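Local coordinates for protein intron-associated endonuclease 1 (Enterobacteria phage T4, PDB 1MK0) that probably cleaves DNA as the GIY-YIG catalytic domain of the phage intron endonuclease I-TevI, at residues 1-9 and 18-28; 66-76 and 89-97. The protein carries 1 engineered substitution. All coordinates share one frame; numbering follows the deposited sequence.

How the interactions relate
From the N terminus, strand 4-10 turns back into strand 16-21, and interaction 1 closes this hairpin, then carries on into helix 24-37, which packs on Tyr6 of strand 4-10. The chain next builds helix 43-52 and strand 56-63, the latter on the other edge of strand 4-10, before helix 68-81. Interaction 2 brings the C-terminal tail back along that last helix. The two contacts follow one another in sequence, neither nested nor crossed. They still meet in space: Val18 N is 2.8 Å from Asn90 OD1, probably hydrogen-bonded, and Ser20 CB packs on Ile71 CG2. Interaction 1 ties helix 24-37 to the hairpin, interaction 2 the tail to helix 68-81.

Interaction 1. Residues 1-9 and 18-28; sequences MKSGIYQIK and VGSAKDFEKRW. With CIT (citric acid), chain B.
Val18 meets Ile5 branch to branch, CG1 against CG2, beside the hairpin pairing. Gly19 follows, bonded both ways to the backbone of Tyr6, with its CA over one face of the Tyr6 ring, 3.8 Å from the centroid. Ser20 N and the Tyr6 hydroxyl both approach O6 of a bound citrate, probably picked up from the crystallisation liquor; Ser20 N bonds it at 2.9 Å, while the hydroxyl also bonds His31. Ala21 exchanges two backbone bonds with Gly4. Asp23 turns CG away from its own N (chi1 -180°), which lets OD1 accept from Lys2 N at 3.1 Å through its anti lone pair, while OD2 caps the helix by taking Lys26 N at 3.0 Å. Beyond the paired strands, Phe24 N donates to Lys2 O, and the ring is wedged against Lys2 CG and Tyr6 CB. One turn on, Arg27 bonds citrate O1 from NH2 at 3.1 Å, with the Tyr6 hydroxyl over its guanidinium face. Trp28 presents its NE1 edge to the other face of Tyr6, a T-shaped pair with planes at 82°. Tyr6 is thus clamped on both faces, its hydroxyl held beside Arg27 and an anion, consistent with a pocket suited to a phosphate of DNA.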
loop_
_atom_site.group_PDB
_atom_site.type_symbol
_atom_site.label_atom_id
_atom_site.label_comp_id
_atom_site.label_asym_id
_atom_site.label_seq_id
_atom_site.Cartn_x
_atom_site.Cartn_y
_atom_site.Cartn_z
ATOM N N MET A 1 9.731 -15.757 -3.632
ATOM C CA MET A 1 8.896 -14.580 -3.251
ATOM C C MET A 1 9.454 -13.881 -2.018
ATOM O O MET A 1 10.117 -14.500 -1.187
ATOM C CB MET A 1 7.459 -15.018 -2.948
ATOM C CG MET A 1 6.702 -15.625 -4.115
ATOM S SD MET A 1 4.997 -16.016 -3.650
ATOM C CE MET A 1 4.390 -16.727 -5.172
ATOM N N LYS A 2 9.177 -12.585 -1.907
ATOM C CA LYS A 2 9.615 -11.803 -0.758
ATOM C C LYS A 2 8.369 -11.138 -0.186
ATOM O O LYS A 2 7.634 -10.455 -0.900
ATOM C CB LYS A 2 10.668 -10.770 -1.173
ATOM C CG LYS A 2 10.270 -9.849 -2.302
ATOM C CD LYS A 2 11.485 -9.083 -2.823
ATOM C CE LYS A 2 12.220 -8.362 -1.696
ATOM N NZ LYS A 2 13.453 -7.671 -2.171
ATOM N N SER A 3 8.131 -11.360 1.102
ATOM C CA SER A 3 6.942 -10.841 1.769
ATOM C C SER A 3 7.207 -9.817 2.858
ATOM O O SER A 3 8.335 -9.641 3.312
ATOM C CB SER A 3 6.152 -12.003 2.373
ATOM O OG SER A 3 6.938 -12.701 3.327
ATOM N N GLY A 4 6.141 -9.148 3.284
ATOM C CA GLY A 4 6.276 -8.163 4.335
ATOM C C GLY A 4 5.373 -6.965 4.155
ATOM O O GLY A 4 4.341 -7.036 3.482
ATOM N N ILE A 5 5.781 -5.858 4.763
ATOM C CA ILE A 5 5.032 -4.613 4.708
ATOM C C ILE A 5 5.721 -3.669 3.735
ATOM O O ILE A 5 6.950 -3.591 3.694
ATOM C CB ILE A 5 4.983 -3.942 6.097
ATOM C CG1 ILE A 5 4.544 -4.960 7.157
ATOM C CG2 ILE A 5 4.043 -2.744 6.065
ATOM C CD1 ILE A 5 3.189 -5.586 6.895
ATOM N N TYR A 6 4.928 -2.945 2.956
ATOM C CA TYR A 6 5.481 -2.022 1.978
ATOM C C TYR A 6 4.731 -0.699 1.975
ATOM O O TYR A 6 3.681 -0.561 2.600
ATOM C CB TYR A 6 5.392 -2.646 0.583
ATOM C CG TYR A 6 3.966 -2.888 0.138
ATOM C CD1 TYR A 6 3.195 -1.853 -0.398
ATOM C CD2 TYR A 6 3.367 -4.133 0.311
ATOM C CE1 TYR A 6 1.865 -2.052 -0.744
ATOM C CE2 TYR A 6 2.036 -4.343 -0.029
ATOM C CZ TYR A 6 1.292 -3.298 -0.555
ATOM O OH TYR A 6 -0.024 -3.499 -0.869
ATOM N N GLN A 7 5.286 0.275 1.264
ATOM C CA GLN A 7 4.637 1.567 1.122
ATOM C C GLN A 7 4.657 1.932 -0.358
ATOM O O GLN A 7 5.581 1.564 -1.088
ATOM C CB GLN A 7 5.360 2.657 1.927
ATOM C CG GLN A 7 6.772 2.976 1.442
ATOM C CD GLN A 7 7.397 4.166 2.159
ATOM O OE1 GLN A 7 8.570 4.482 1.952
ATOM N NE2 GLN A 7 6.617 4.833 2.998
ATOM N N ILE A 8 3.606 2.614 -0.801
ATOM C CA ILE A 8 3.506 3.097 -2.173
ATOM C C ILE A 8 3.418 4.597 -1.947
ATOM O O ILE A 8 2.439 5.087 -1.387
ATOM C CB ILE A 8 2.230 2.591 -2.881
ATOM C CG1 ILE A 8 2.290 1.065 -3.017
ATOM C CG2 ILE A 8 2.107 3.243 -4.262
ATOM C CD1 ILE A 8 1.080 0.450 -3.694
ATOM N N LYS A 9 4.454 5.323 -2.355
ATOM C CA LYS A 9 4.503 6.762 -2.128
ATOM C C LYS A 9 4.351 7.630 -3.370
ATOM O O LYS A 9 5.003 7.408 -4.390
ATOM C CB LYS A 9 5.816 7.111 -1.413
ATOM C CG LYS A 9 5.997 8.592 -1.107
ATOM C CD LYS A 9 7.187 8.834 -0.177
ATOM C CE LYS A 9 8.496 8.363 -0.789
ATOM N NZ LYS A 9 9.668 8.663 0.085
ATOM N N VAL A 18 0.107 2.138 2.781
ATOM C CA VAL A 18 0.819 1.051 3.445
ATOM C C VAL A 18 0.066 -0.253 3.218
ATOM O O VAL A 18 -1.148 -0.309 3.364
ATOM C CB VAL A 18 0.934 1.302 4.966
ATOM C CG1 VAL A 18 1.516 0.067 5.655
ATOM C CG2 VAL A 18 1.816 2.519 5.230
ATOM N N GLY A 19 0.789 -1.306 2.852
ATOM C CA GLY A 19 0.136 -2.583 2.625
ATOM C C GLY A 19 1.024 -3.756 2.983
ATOM O O GLY A 19 2.147 -3.574 3.438
ATOM N N SER A 20 0.511 -4.967 2.785
ATOM C CA SER A 20 1.272 -6.178 3.079
ATOM C C SER A 20 1.202 -7.095 1.866
ATOM O O SER A 20 0.223 -7.073 1.122
ATOM C CB SER A 20 0.698 -6.883 4.310
ATOM O OG SER A 20 -0.658 -7.247 4.112
ATOM N N ALA A 21 2.233 -7.902 1.654
ATOM C CA ALA A 21 2.227 -8.784 0.497
ATOM C C ALA A 21 2.936 -10.106 0.704
ATOM O O ALA A 21 3.890 -10.203 1.483
ATOM C CB ALA A 21 2.845 -8.064 -0.693
ATOM N N LYS A 22 2.452 -11.122 -0.004
ATOM C CA LYS A 22 3.053 -12.449 0.022
ATOM C C LYS A 22 4.294 -12.309 -0.862
ATOM O O LYS A 22 5.322 -12.941 -0.620
ATOM C CB LYS A 22 2.084 -13.488 -0.551
ATOM C CG LYS A 22 2.671 -14.892 -0.686
ATOM C CD LYS A 22 3.142 -15.453 0.651
ATOM C CE LYS A 22 3.767 -16.833 0.481
ATOM N NZ LYS A 22 4.328 -17.360 1.757
ATOM N N ASP A 23 4.177 -11.474 -1.895
ATOM C CA ASP A 23 5.288 -11.156 -2.791
ATOM C C ASP A 23 5.155 -9.693 -3.204
ATOM O O ASP A 23 4.187 -9.307 -3.858
ATOM C CB ASP A 23 5.306 -12.011 -4.054
ATOM C CG ASP A 23 6.478 -11.657 -4.956
ATOM O OD1 ASP A 23 7.636 -11.904 -4.548
ATOM O OD2 ASP A 23 6.256 -11.108 -6.053
ATOM N N PHE A 24 6.138 -8.884 -2.828
ATOM C CA PHE A 24 6.118 -7.458 -3.134
ATOM C C PHE A 24 5.925 -7.095 -4.604
ATOM O O PHE A 24 4.975 -6.399 -4.956
ATOM C CB PHE A 24 7.400 -6.794 -2.630
ATOM C CG PHE A 24 7.532 -6.779 -1.136
ATOM C CD1 PHE A 24 6.596 -6.112 -0.350
ATOM C CD2 PHE A 24 8.600 -7.414 -0.514
ATOM C CE1 PHE A 24 6.725 -6.075 1.041
ATOM C CE2 PHE A 24 8.741 -7.386 0.871
ATOM C CZ PHE A 24 7.804 -6.717 1.653
ATOM N N GLU A 25 6.828 -7.566 -5.457
ATOM C CA GLU A 25 6.773 -7.248 -6.880
ATOM C C GLU A 25 5.417 -7.518 -7.523
ATOM O O GLU A 25 4.891 -6.679 -8.254
ATOM C CB GLU A 25 7.858 -8.023 -7.630
ATOM C CG GLU A 25 8.451 -7.269 -8.809
ATOM C CD GLU A 25 9.180 -6.004 -8.381
ATOM O OE1 GLU A 25 10.143 -6.106 -7.592
ATOM O OE2 GLU A 25 8.792 -4.905 -8.833
ATOM N N LYS A 26 4.852 -8.687 -7.251
ATOM C CA LYS A 26 3.563 -9.041 -7.828
ATOM C C LYS A 26 2.422 -8.234 -7.234
ATOM O O LYS A 26 1.486 -7.864 -7.944
ATOM C CB LYS A 26 3.315 -10.539 -7.667
ATOM C CG LYS A 26 4.244 -11.357 -8.542
ATOM C CD LYS A 26 4.063 -12.843 -8.362
ATOM C CE LYS A 26 4.985 -13.586 -9.315
ATOM N NZ LYS A 26 4.918 -15.054 -9.136
ATOM N N ARG A 27 2.495 -7.941 -5.940
ATOM C CA ARG A 27 1.433 -7.162 -5.315
ATOM C C ARG A 27 1.400 -5.761 -5.914
ATOM O O ARG A 27 0.327 -5.217 -6.182
ATOM C CB ARG A 27 1.640 -7.053 -3.801
ATOM C CG ARG A 27 0.490 -6.337 -3.093
ATOM C CD ARG A 27 -0.773 -7.182 -3.145
ATOM N NE ARG A 27 -1.978 -6.481 -2.701
ATOM C CZ ARG A 27 -2.734 -5.710 -3.478
ATOM N NH1 ARG A 27 -2.414 -5.519 -4.754
ATOM N NH2 ARG A 27 -3.840 -5.167 -2.990
ATOM N N TRP A 28 2.579 -5.180 -6.120
ATOM C CA TRP A 28 2.674 -3.840 -6.680
ATOM C C TRP A 28 2.145 -3.813 -8.107
ATOM O O TRP A 28 1.480 -2.860 -8.508
ATOM C CB TRP A 28 4.123 -3.341 -6.643
ATOM C CG TRP A 28 4.679 -3.208 -5.252
ATOM C CD1 TRP A 28 3.970 -3.024 -4.099
ATOM C CD2 TRP A 28 6.062 -3.216 -4.875
ATOM N NE1 TRP A 28 4.825 -2.921 -3.026
ATOM C CE2 TRP A 28 6.114 -3.035 -3.473
ATOM C CE3 TRP A 28 7.262 -3.358 -5.583
ATOM C CZ2 TRP A 28 7.321 -2.993 -2.767
ATOM C CZ3 TRP A 28 8.463 -3.316 -4.880
ATOM C CH2 TRP A 28 8.482 -3.135 -3.485
HETATM C C1 CIT B . -5.234 -5.857 0.016
HETATM O O1 CIT B . -4.182 -6.564 -0.238
HETATM O O2 CIT B . -6.278 -6.011 -0.713
HETATM C C2 CIT B . -5.126 -4.858 1.203
HETATM C C3 CIT B . -3.736 -4.408 1.726
HETATM O O7 CIT B . -3.105 -5.536 2.454
HETATM C C4 CIT B . -3.817 -3.218 2.643
HETATM C C5 CIT B . -4.742 -3.317 3.792
HETATM O O3 CIT B . -4.526 -3.885 4.841
HETATM O O4 CIT B . -5.848 -2.781 3.691
HETATM C C6 CIT B . -2.665 -4.136 0.634
HETATM O O5 CIT B . -3.067 -3.333 -0.273
HETATM O O6 CIT B . -1.602 -4.767 0.820
HETATM O O HOH W 1 5.990 -15.797 3.743
#

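Interaction 2. Residues 66-76 and 89-97. Engineered in segment 66-76: Ala75 (natural residue Glu).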
loop_
_atom_site.group_PDB
_atom_site.type_symbol
_atom_site.label_atom_id
_atom_site.label_comp_id
_atom_site.label_asym_id
_atom_site.label_seq_id
_atom_site.Cartn_x
_atom_site.Cartn_y
_atom_site.Cartn_z
ATOM N N TYR A 66 4.746 -13.785 5.764
ATOM C CA TYR A 66 3.357 -13.430 5.514
ATOM C C TYR A 66 2.444 -14.327 6.351
ATOM O O TYR A 66 1.836 -15.279 5.850
ATOM C CB TYR A 66 3.047 -13.562 4.020
ATOM C CG TYR A 66 1.729 -12.951 3.598
ATOM C CD1 TYR A 66 0.626 -13.756 3.320
ATOM C CD2 TYR A 66 1.587 -11.572 3.462
ATOM C CE1 TYR A 66 -0.585 -13.206 2.915
ATOM C CE2 TYR A 66 0.377 -11.007 3.058
ATOM C CZ TYR A 66 -0.704 -11.834 2.786
ATOM O OH TYR A 66 -1.907 -11.298 2.379
ATOM N N GLU A 67 2.386 -14.017 7.641
ATOM C CA GLU A 67 1.569 -14.745 8.603
ATOM C C GLU A 67 0.615 -13.730 9.226
ATOM O O GLU A 67 1.040 -12.677 9.700
ATOM C CB GLU A 67 2.457 -15.375 9.679
ATOM C CG GLU A 67 3.434 -16.427 9.159
ATOM C CD GLU A 67 2.738 -17.651 8.580
ATOM O OE1 GLU A 67 1.681 -18.044 9.116
ATOM O OE2 GLU A 67 3.255 -18.228 7.600
ATOM N N LYS A 68 -0.674 -14.054 9.229
ATOM C CA LYS A 68 -1.694 -13.145 9.739
ATOM C C LYS A 68 -1.377 -12.357 11.002
ATOM O O LYS A 68 -1.411 -11.126 10.988
ATOM C CB LYS A 68 -3.021 -13.880 9.933
ATOM C CG LYS A 68 -4.156 -12.933 10.299
ATOM C CD LYS A 68 -5.524 -13.549 10.078
ATOM C CE LYS A 68 -6.620 -12.519 10.326
ATOM N NZ LYS A 68 -7.977 -13.033 9.983
ATOM N N ASP A 69 -1.085 -13.049 12.095
ATOM C CA ASP A 69 -0.792 -12.353 13.339
ATOM C C ASP A 69 0.273 -11.273 13.175
ATOM O O ASP A 69 0.033 -10.107 13.503
ATOM C CB ASP A 69 -0.376 -13.348 14.423
ATOM C CG ASP A 69 -1.562 -14.070 15.028
ATOM O OD1 ASP A 69 -2.485 -13.381 15.521
ATOM O OD2 ASP A 69 -1.579 -15.318 15.016
ATOM N N LEU A 70 1.433 -11.655 12.649
ATOM C CA LEU A 70 2.537 -10.716 12.455
ATOM C C LEU A 70 2.196 -9.581 11.501
ATOM O O LEU A 70 2.435 -8.415 11.802
ATOM C CB LEU A 70 3.771 -11.434 11.903
ATOM C CG LEU A 70 4.441 -12.552 12.698
ATOM C CD1 LEU A 70 5.663 -13.028 11.922
ATOM C CD2 LEU A 70 4.846 -12.057 14.079
ATOM N N ILE A 71 1.643 -9.936 10.348
ATOM C CA ILE A 71 1.313 -8.957 9.318
ATOM C C ILE A 71 0.341 -7.868 9.746
ATOM O O ILE A 71 0.602 -6.685 9.530
ATOM C CB ILE A 71 0.771 -9.663 8.056
ATOM C CG1 ILE A 71 1.901 -10.455 7.388
ATOM C CG2 ILE A 71 0.184 -8.646 7.087
ATOM C CD1 ILE A 71 2.997 -9.587 6.767
ATOM N N ILE A 72 -0.776 -8.255 10.349
ATOM C CA ILE A 72 -1.754 -7.261 10.772
ATOM C C ILE A 72 -1.167 -6.280 11.785
ATOM O O ILE A 72 -1.331 -5.066 11.652
ATOM C CB ILE A 72 -3.017 -7.938 11.353
ATOM C CG1 ILE A 72 -3.744 -8.699 10.237
ATOM C CG2 ILE A 72 -3.936 -6.898 11.968
ATOM C CD1 ILE A 72 -4.987 -9.432 10.689
ATOM N N GLU A 73 -0.459 -6.797 12.784
ATOM C CA GLU A 73 0.131 -5.927 13.794
ATOM C C GLU A 73 1.149 -4.960 13.203
ATOM O O GLU A 73 1.127 -3.766 13.502
ATOM C CB GLU A 73 0.801 -6.750 14.892
ATOM C CG GLU A 73 1.358 -5.885 16.014
ATOM C CD GLU A 73 1.955 -6.695 17.146
ATOM O OE1 GLU A 73 1.312 -7.671 17.585
ATOM O OE2 GLU A 73 3.062 -6.345 17.604
ATOM N N ARG A 74 2.039 -5.474 12.362
ATOM C CA ARG A 74 3.065 -4.638 11.751
ATOM C C ARG A 74 2.504 -3.691 10.700
ATOM O O ARG A 74 2.991 -2.570 10.550
ATOM C CB ARG A 74 4.170 -5.510 11.149
ATOM C CG ARG A 74 4.914 -6.329 12.196
ATOM C CD ARG A 74 5.411 -5.441 13.333
ATOM N NE ARG A 74 6.441 -4.505 12.896
ATOM C CZ ARG A 74 6.828 -3.445 13.599
ATOM N NH1 ARG A 74 6.266 -3.179 14.768
ATOM N NH2 ARG A 74 7.792 -2.657 13.142
ATOM N N ALA A 75 1.490 -4.135 9.964
ATOM C CA ALA A 75 0.878 -3.273 8.960
ATOM C C ALA A 75 0.227 -2.092 9.679
ATOM O O ALA A 75 0.373 -0.941 9.264
ATOM C CB ALA A 75 -0.163 -4.043 8.163
ATOM N N ASN A 76 -0.489 -2.375 10.765
ATOM C CA ASN A 76 -1.139 -1.303 11.514
ATOM C C ASN A 76 -0.125 -0.385 12.167
ATOM O O ASN A 76 -0.369 0.812 12.311
ATOM C CB ASN A 76 -2.095 -1.863 12.563
ATOM C CG ASN A 76 -3.421 -2.278 11.966
ATOM O OD1 ASN A 76 -3.915 -1.642 11.034
ATOM N ND2 ASN A 76 -4.016 -3.330 12.508
ATOM N N TYR A 89 -3.175 7.175 1.732
ATOM C CA TYR A 89 -4.173 6.531 0.893
ATOM C C TYR A 89 -4.911 5.348 1.508
ATOM O O TYR A 89 -5.782 4.772 0.864
ATOM C CB TYR A 89 -3.527 6.107 -0.428
ATOM C CG TYR A 89 -2.945 7.269 -1.196
ATOM C CD1 TYR A 89 -1.567 7.424 -1.328
ATOM C CD2 TYR A 89 -3.774 8.238 -1.763
ATOM C CE1 TYR A 89 -1.028 8.512 -2.002
ATOM C CE2 TYR A 89 -3.244 9.331 -2.441
ATOM C CZ TYR A 89 -1.871 9.461 -2.554
ATOM O OH TYR A 89 -1.337 10.542 -3.217
ATOM N N ASN A 90 -4.572 4.972 2.739
ATOM C CA ASN A 90 -5.268 3.859 3.377
ATOM C C ASN A 90 -6.638 4.325 3.845
ATOM O O ASN A 90 -6.767 5.413 4.406
ATOM C CB ASN A 90 -4.470 3.329 4.568
ATOM C CG ASN A 90 -3.220 2.597 4.142
ATOM O OD1 ASN A 90 -2.152 3.193 4.005
ATOM N ND2 ASN A 90 -3.351 1.296 3.911
ATOM N N ILE A 91 -7.661 3.506 3.616
ATOM C CA ILE A 91 -9.019 3.874 4.009
ATOM C C ILE A 91 -9.474 3.244 5.319
ATOM O O ILE A 91 -10.574 3.521 5.791
ATOM C CB ILE A 91 -10.065 3.500 2.921
ATOM C CG1 ILE A 91 -10.086 1.987 2.711
ATOM C CG2 ILE A 91 -9.750 4.228 1.622
ATOM C CD1 ILE A 91 -11.255 1.506 1.867
ATOM N N ALA A 92 -8.636 2.396 5.902
ATOM C CA ALA A 92 -8.971 1.742 7.159
ATOM C C ALA A 92 -7.748 1.007 7.680
ATOM O O ALA A 92 -6.699 1.017 7.043
ATOM C CB ALA A 92 -10.118 0.764 6.950
ATOM N N ASP A 93 -7.875 0.386 8.847
ATOM C CA ASP A 93 -6.754 -0.363 9.387
ATOM C C ASP A 93 -6.510 -1.577 8.505
ATOM O O ASP A 93 -7.334 -1.917 7.654
ATOM C CB ASP A 93 -7.012 -0.791 10.832
ATOM C CG ASP A 93 -6.866 0.359 11.806
ATOM O OD1 ASP A 93 -6.038 1.258 11.540
ATOM O OD2 ASP A 93 -7.562 0.356 12.840
ATOM N N ALA A 94 -5.375 -2.228 8.720
ATOM C CA ALA A 94 -4.965 -3.376 7.920
ATOM C C ALA A 94 -5.851 -4.611 7.904
ATOM O O ALA A 94 -6.521 -4.940 8.884
ATOM C CB ALA A 94 -3.549 -3.781 8.315
ATOM N N THR A 95 -5.836 -5.291 6.760
ATOM C CA THR A 95 -6.576 -6.529 6.564
ATOM C C THR A 95 -5.545 -7.563 6.110
ATOM O O THR A 95 -4.417 -7.205 5.762
ATOM C CB THR A 95 -7.671 -6.380 5.488
ATOM O OG1 THR A 95 -8.393 -7.613 5.370
ATOM C CG2 THR A 95 -7.062 -6.030 4.146
ATOM N N PHE A 96 -5.921 -8.837 6.113
ATOM C CA PHE A 96 -4.998 -9.895 5.719
ATOM C C PHE A 96 -5.621 -10.867 4.725
ATOM O O PHE A 96 -6.839 -11.047 4.699
ATOM C CB PHE A 96 -4.545 -10.670 6.961
ATOM C CG PHE A 96 -3.523 -11.732 6.676
ATOM C CD1 PHE A 96 -2.191 -11.399 6.461
ATOM C CD2 PHE A 96 -3.898 -13.072 6.612
ATOM C CE1 PHE A 96 -1.245 -12.383 6.188
ATOM C CE2 PHE A 96 -2.962 -14.062 6.340
ATOM C CZ PHE A 96 -1.632 -13.720 6.128
ATOM N N GLY A 97 -4.776 -11.491 3.909
ATOM C CA GLY A 97 -5.252 -12.461 2.938
ATOM C C GLY A 97 -5.795 -11.880 1.648
ATOM O O GLY A 97 -5.831 -10.639 1.511
ATOM O OXT GLY A 97 -6.188 -12.675 0.767
HETATM O O HOH W 2 -6.687 -4.255 11.586
HETATM O O HOH W 3 -3.125 1.707 12.538
#
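Aromatic packing dominates the N-terminal end of helix 68-81, where the Phe96 ring lies between Tyr66 and Lys68. Tyr66 forms an offset stack with it, centroids 4.5 Å apart and planes at 29°, with Phe96 CE1 over the centre of the tyrosine ring. Lys68 CA takes the opposite face in a CH-pi contact 3.5 Å from the centroid, almost on the ring normal. Phe96 reaches this slot because CG stands opposite its own N (chi1 -176°). Apolar contacts complete the fit: Ile71 CG2 meets the ring edge at CD1, Ile72 CG1 lies on Phe96 CB, and farther along the helix, toward its C terminus, CB of Ala75, an engineered residue, touches Ala94 CB. Two direct hydrogen bonds join the segments. Asn76 OD1 accepts Ala94 N at 2.8 Å, nearly straight at 166°, and Gly97 N reaches Tyr66 OH at 3.3 Å on a more bent path. Water supplies two further links, one between Asn76 ND2 and Ala94 O and the other between Asn76 O and Asp93 OD1, which is also salt-bridged to Lys85. An irregular C-terminal tail here runs back along a helix of the GIY-YIG alpha/beta domain, with Ala94 and Thr95 beside the bound citrate, to which Thr95 N is hydrogen-bonded.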